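Local coordinates for uncharacterized protein (Enterococcus faecalis, PDB 3CEX) that is of unknown function but belongs to the DinB superfamily of four-helix bundles, at residues D66-W69 against L70-H73; Q72-T75 against E76-L80. All coordinates share one frame; numbering follows the deposited sequence.

Contact 1 (D66-W69 against L70-H73); sequences DPLW and LSQH
Leu70 folds back against the start of its own helical turn, 68-71, which lies in the connection between helices 44-62 and 104-124 of the DinB four-helix bundle. Its CB rests 3.7 Å from both Pro67 O and Trp69 C, and farther out its CD2 comes within 4.2 Å of Trp69 CD1. From there the two side chains part company: Leu70 stays at the surface, whereas the buried indole meets the rings of Trp49, Phe78 and Tyr110. That indole swings out on the side away from its own N (chi1 -177°), has a cation-pi contact with Arg53, and bonds through NE1 to Asp84.

Leu68, within the turn, and Gln72, just past its end, run alongside each other. Methyl CD2 of Leu68 packs beside the flat amide of Gln72, 3.6 Å from its NE2. The glutamine chain runs on straight (chi2 177°), which brings the amide level with the leucine tip; its OE1 accepts a hydrogen bond from Trp74 NE1. Both side chains also touch Ala113 of helix 104-124.

Pro67 occupies the N-cap position. Its O receives an almost straight bond from Ser71 N (2.8 Å, 172° at the hydrogen) and a weak one from Leu70 N. One step on, Gln72 N meets Leu68 O at 2.8 Å. The carboxylate of Asp56, on helix 44-62, takes the backbone N-H groups of Leu68 and Trp69. Around the outer side, Ser71 OG sits 3.4 Å from Leu68 CA, and a water bridges its hydroxyl to the preceding loop, 2.7 Å from Ser71 OG and 2.6 Å from Asp66 O, to which it donates.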
loop_
_atom_site.group_PDB
_atom_site.type_symbol
_atom_site.label_atom_id
_atom_site.label_comp_id
_atom_site.label_asym_id
_atom_site.label_seq_id
_atom_site.Cartn_x
_atom_site.Cartn_y
_atom_site.Cartn_z
ATOM N N ASP A 66 -9.861 25.115 -0.457
ATOM C CA ASP A 66 -11.096 24.326 -0.393
ATOM C C ASP A 66 -10.832 23.021 -1.153
ATOM O O ASP A 66 -10.171 23.046 -2.183
ATOM C CB ASP A 66 -12.278 25.067 -1.062
ATOM C CG ASP A 66 -13.133 25.892 -0.070
ATOM O OD1 ASP A 66 -12.852 25.914 1.162
ATOM O OD2 ASP A 66 -14.110 26.530 -0.535
ATOM N N PRO A 67 -11.356 21.892 -0.674
ATOM C CA PRO A 67 -11.142 20.656 -1.422
ATOM C C PRO A 67 -11.830 20.650 -2.787
ATOM O O PRO A 67 -12.840 21.318 -2.966
ATOM C CB PRO A 67 -11.748 19.587 -0.504
ATOM C CG PRO A 67 -12.718 20.294 0.313
ATOM C CD PRO A 67 -12.153 21.661 0.544
ATOM N N LEU A 68 -11.271 19.914 -3.740
ATOM C CA LEU A 68 -11.823 19.826 -5.096
ATOM C C LEU A 68 -13.227 19.242 -5.102
ATOM O O LEU A 68 -14.041 19.595 -5.967
ATOM C CB LEU A 68 -10.932 18.967 -6.000
ATOM C CG LEU A 68 -9.456 19.321 -6.077
ATOM C CD1 LEU A 68 -8.751 18.232 -6.862
ATOM C CD2 LEU A 68 -9.205 20.700 -6.675
ATOM N N TRP A 69 -13.499 18.351 -4.140
ATOM C CA TRP A 69 -14.825 17.756 -3.942
ATOM C C TRP A 69 -15.918 18.818 -4.074
ATOM O O TRP A 69 -16.948 18.586 -4.726
ATOM C CB TRP A 69 -14.897 17.110 -2.551
ATOM C CG TRP A 69 -16.176 16.393 -2.221
ATOM C CD1 TRP A 69 -17.076 16.735 -1.258
ATOM C CD2 TRP A 69 -16.693 15.207 -2.842
ATOM N NE1 TRP A 69 -18.105 15.830 -1.220
ATOM C CE2 TRP A 69 -17.919 14.896 -2.195
ATOM C CE3 TRP A 69 -16.260 14.395 -3.887
ATOM C CZ2 TRP A 69 -18.694 13.788 -2.543
ATOM C CZ3 TRP A 69 -17.019 13.283 -4.227
ATOM C CH2 TRP A 69 -18.229 12.997 -3.573
ATOM N N LEU A 70 -15.664 19.958 -3.427
ATOM C CA LEU A 70 -16.492 21.151 -3.477
ATOM C C LEU A 70 -16.083 22.127 -4.592
ATOM O O LEU A 70 -16.896 22.505 -5.429
ATOM C CB LEU A 70 -16.413 21.885 -2.135
ATOM C CG LEU A 70 -16.978 21.155 -0.914
ATOM C CD1 LEU A 70 -16.856 22.084 0.312
ATOM C CD2 LEU A 70 -18.437 20.710 -1.122
ATOM N N SER A 71 -14.822 22.536 -4.595
ATOM C CA SER A 71 -14.354 23.577 -5.516
ATOM C C SER A 71 -14.486 23.230 -7.013
ATOM O O SER A 71 -14.692 24.112 -7.833
ATOM C CB SER A 71 -12.906 23.964 -5.199
ATOM O OG SER A 71 -11.983 23.092 -5.840
ATOM N N GLN A 72 -14.364 21.958 -7.364
ATOM C CA GLN A 72 -14.598 21.494 -8.751
ATOM C C GLN A 72 -15.961 20.795 -8.895
ATOM O O GLN A 72 -16.280 20.255 -9.944
ATOM C CB GLN A 72 -13.485 20.558 -9.203
ATOM C CG GLN A 72 -12.172 21.243 -9.517
ATOM C CD GLN A 72 -11.068 20.279 -9.891
ATOM O OE1 GLN A 72 -11.252 19.072 -9.914
ATOM N NE2 GLN A 72 -9.893 20.820 -10.159
ATOM N N HIS A 73 -16.758 20.805 -7.833
ATOM C CA HIS A 73 -18.116 20.279 -7.871
ATOM C C HIS A 73 -18.237 18.779 -8.136
ATOM O O HIS A 73 -19.237 18.318 -8.652
ATOM C CB HIS A 73 -18.954 21.125 -8.848
ATOM C CG HIS A 73 -18.899 22.574 -8.510
ATOM N ND1 HIS A 73 -19.460 23.074 -7.353
ATOM C CD2 HIS A 73 -18.258 23.609 -9.103
ATOM C CE1 HIS A 73 -19.212 24.367 -7.278
ATOM N NE2 HIS A 73 -18.483 24.717 -8.327
HETATM O O HOH W 1 -9.832 24.162 -4.516
#

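Contact 2 (Q72-T75 against E76-L80); sequences QHWT and EKFAL
This is a local contact within the short helix 74-78 and at its two ends, on the outside of the protein. His73, at the N-cap position, lies alongside Glu76, and its ND1 donates to OE2 of that carboxylate at 3.2 Å. The acceptor is met on its syn side, but ND1 approaches from well out of the carboxylate plane, ring and carboxylate planes are 66° apart, and the angle at the hydrogen is only 136°. An unusual chi2 (94°) folds the Glu76 chain back to this place. It also brings OE1 to 3.1 Å from Thr75 CG2 and 2.9 Å from His73 O, another acceptor, so the exact placing of the carboxylate is doubtful. The hydroxyl of Thr75 turns elsewhere, to Asp84.

Across the helix, Trp74 and Phe78 face inward, both touching Leu106 of helix 104-124, one of the long helices of the DinB bundle; Trp74 also touches Asp109. Phe78 N donates to Trp74 O at 3.0 Å, nearly in line with the C=O bond. The same oxygen lies in the plane of the Phe78 ring, at its edge, 3.3 Å from CD1. Ala79, the first residue past the helix, has positive phi: its N bonds to Thr75 O, and a water donates to that oxygen (2.6 Å) while accepting from Leu80 N at 2.8 Å.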
loop_
_atom_site.group_PDB
_atom_site.type_symbol
_atom_site.label_atom_id
_atom_site.label_comp_id
_atom_site.label_asym_id
_atom_site.label_seq_id
_atom_site.Cartn_x
_atom_site.Cartn_y
_atom_site.Cartn_z
ATOM N N GLN A 72 -14.364 21.958 -7.364
ATOM C CA GLN A 72 -14.598 21.494 -8.751
ATOM C C GLN A 72 -15.961 20.795 -8.895
ATOM O O GLN A 72 -16.280 20.255 -9.944
ATOM C CB GLN A 72 -13.485 20.558 -9.203
ATOM C CG GLN A 72 -12.172 21.243 -9.517
ATOM C CD GLN A 72 -11.068 20.279 -9.891
ATOM O OE1 GLN A 72 -11.252 19.072 -9.914
ATOM N NE2 GLN A 72 -9.893 20.820 -10.159
ATOM N N HIS A 73 -16.758 20.805 -7.833
ATOM C CA HIS A 73 -18.116 20.279 -7.871
ATOM C C HIS A 73 -18.237 18.779 -8.136
ATOM O O HIS A 73 -19.237 18.318 -8.652
ATOM C CB HIS A 73 -18.954 21.125 -8.848
ATOM C CG HIS A 73 -18.899 22.574 -8.510
ATOM N ND1 HIS A 73 -19.460 23.074 -7.353
ATOM C CD2 HIS A 73 -18.258 23.609 -9.103
ATOM C CE1 HIS A 73 -19.212 24.367 -7.278
ATOM N NE2 HIS A 73 -18.483 24.717 -8.327
ATOM N N TRP A 74 -17.250 18.010 -7.702
ATOM C CA TRP A 74 -17.382 16.553 -7.780
ATOM C C TRP A 74 -18.559 16.038 -6.959
ATOM O O TRP A 74 -19.211 15.081 -7.346
ATOM C CB TRP A 74 -16.091 15.849 -7.369
ATOM C CG TRP A 74 -14.933 16.152 -8.255
ATOM C CD1 TRP A 74 -13.907 17.005 -7.989
ATOM C CD2 TRP A 74 -14.683 15.624 -9.555
ATOM N NE1 TRP A 74 -13.022 17.022 -9.025
ATOM C CE2 TRP A 74 -13.476 16.186 -10.008
ATOM C CE3 TRP A 74 -15.345 14.711 -10.373
ATOM C CZ2 TRP A 74 -12.928 15.882 -11.250
ATOM C CZ3 TRP A 74 -14.807 14.420 -11.609
ATOM C CH2 TRP A 74 -13.609 14.998 -12.036
ATOM N N THR A 75 -18.851 16.682 -5.838
ATOM C CA THR A 75 -19.998 16.272 -5.029
ATOM C C THR A 75 -21.315 16.198 -5.820
ATOM O O THR A 75 -22.107 15.309 -5.596
ATOM C CB THR A 75 -20.174 17.138 -3.768
ATOM O OG1 THR A 75 -21.195 16.548 -2.953
ATOM C CG2 THR A 75 -20.572 18.571 -4.110
ATOM N N GLU A 76 -21.536 17.130 -6.742
ATOM C CA GLU A 76 -22.738 17.116 -7.615
ATOM C C GLU A 76 -22.726 16.012 -8.676
ATOM O O GLU A 76 -23.765 15.502 -9.042
ATOM C CB GLU A 76 -22.910 18.460 -8.319
ATOM C CG GLU A 76 -23.257 19.619 -7.380
ATOM C CD GLU A 76 -22.042 20.401 -6.913
ATOM O OE1 GLU A 76 -20.927 19.841 -6.895
ATOM O OE2 GLU A 76 -22.199 21.583 -6.549
ATOM N N LYS A 77 -21.549 15.626 -9.154
ATOM C CA LYS A 77 -21.420 14.530 -10.129
ATOM C C LYS A 77 -21.678 13.180 -9.503
ATOM O O LYS A 77 -22.269 12.300 -10.127
ATOM C CB LYS A 77 -20.016 14.499 -10.724
ATOM C CG LYS A 77 -19.559 15.792 -11.389
ATOM C CD LYS A 77 -20.503 16.251 -12.433
ATOM C CE LYS A 77 -20.596 15.309 -13.598
ATOM N NZ LYS A 77 -21.369 16.024 -14.668
ATOM N N PHE A 78 -21.198 13.020 -8.266
ATOM C CA PHE A 78 -21.352 11.792 -7.524
ATOM C C PHE A 78 -22.792 11.666 -7.014
ATOM O O PHE A 78 -23.353 10.570 -7.013
ATOM C CB PHE A 78 -20.334 11.729 -6.374
ATOM C CG PHE A 78 -18.999 11.179 -6.778
ATOM C CD1 PHE A 78 -18.022 11.994 -7.313
ATOM C CD2 PHE A 78 -18.719 9.835 -6.609
ATOM C CE1 PHE A 78 -16.784 11.469 -7.664
ATOM C CE2 PHE A 78 -17.502 9.316 -6.979
ATOM C CZ PHE A 78 -16.532 10.130 -7.496
ATOM N N ALA A 79 -23.364 12.783 -6.570
ATOM C CA ALA A 79 -24.721 12.839 -5.978
ATOM C C ALA A 79 -24.976 11.742 -4.942
ATOM O O ALA A 79 -25.993 11.038 -4.985
ATOM C CB ALA A 79 -25.813 12.850 -7.068
ATOM N N LEU A 80 -24.053 11.620 -4.000
ATOM C CA LEU A 80 -24.142 10.595 -2.957
ATOM C C LEU A 80 -25.311 10.869 -2.008
ATOM O O LEU A 80 -25.595 12.016 -1.697
ATOM C CB LEU A 80 -22.830 10.517 -2.170
ATOM C CG LEU A 80 -21.543 10.096 -2.897
ATOM C CD1 LEU A 80 -20.405 9.946 -1.894
ATOM C CD2 LEU A 80 -21.768 8.824 -3.667
HETATM O O HOH W 2 -22.304 13.697 -3.538
#

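Overall arrangement
Coming from the N terminus, the chain leaves helix 44-62, makes the single turn of contact 1, and passes straight into contact 2, so the two follow one another, neither nested nor crossed, and share Gln72 and His73. Each is local, contact 1 round one turn and contact 2 round the short helix 74-78 and its ends; their centres are about 9 Å apart. The joint is tied by a probable hydrogen bond between Trp69 O and Thr75 N, and Leu68 O packs against Trp74 CD1. Together they lay helices 68-71 and 74-78 over the side of the molecule, with contact 1 reaching helix 44-62 and both contacts touching helix 104-124. Farther along, the one carboxylate of Asp84 serves both contacts.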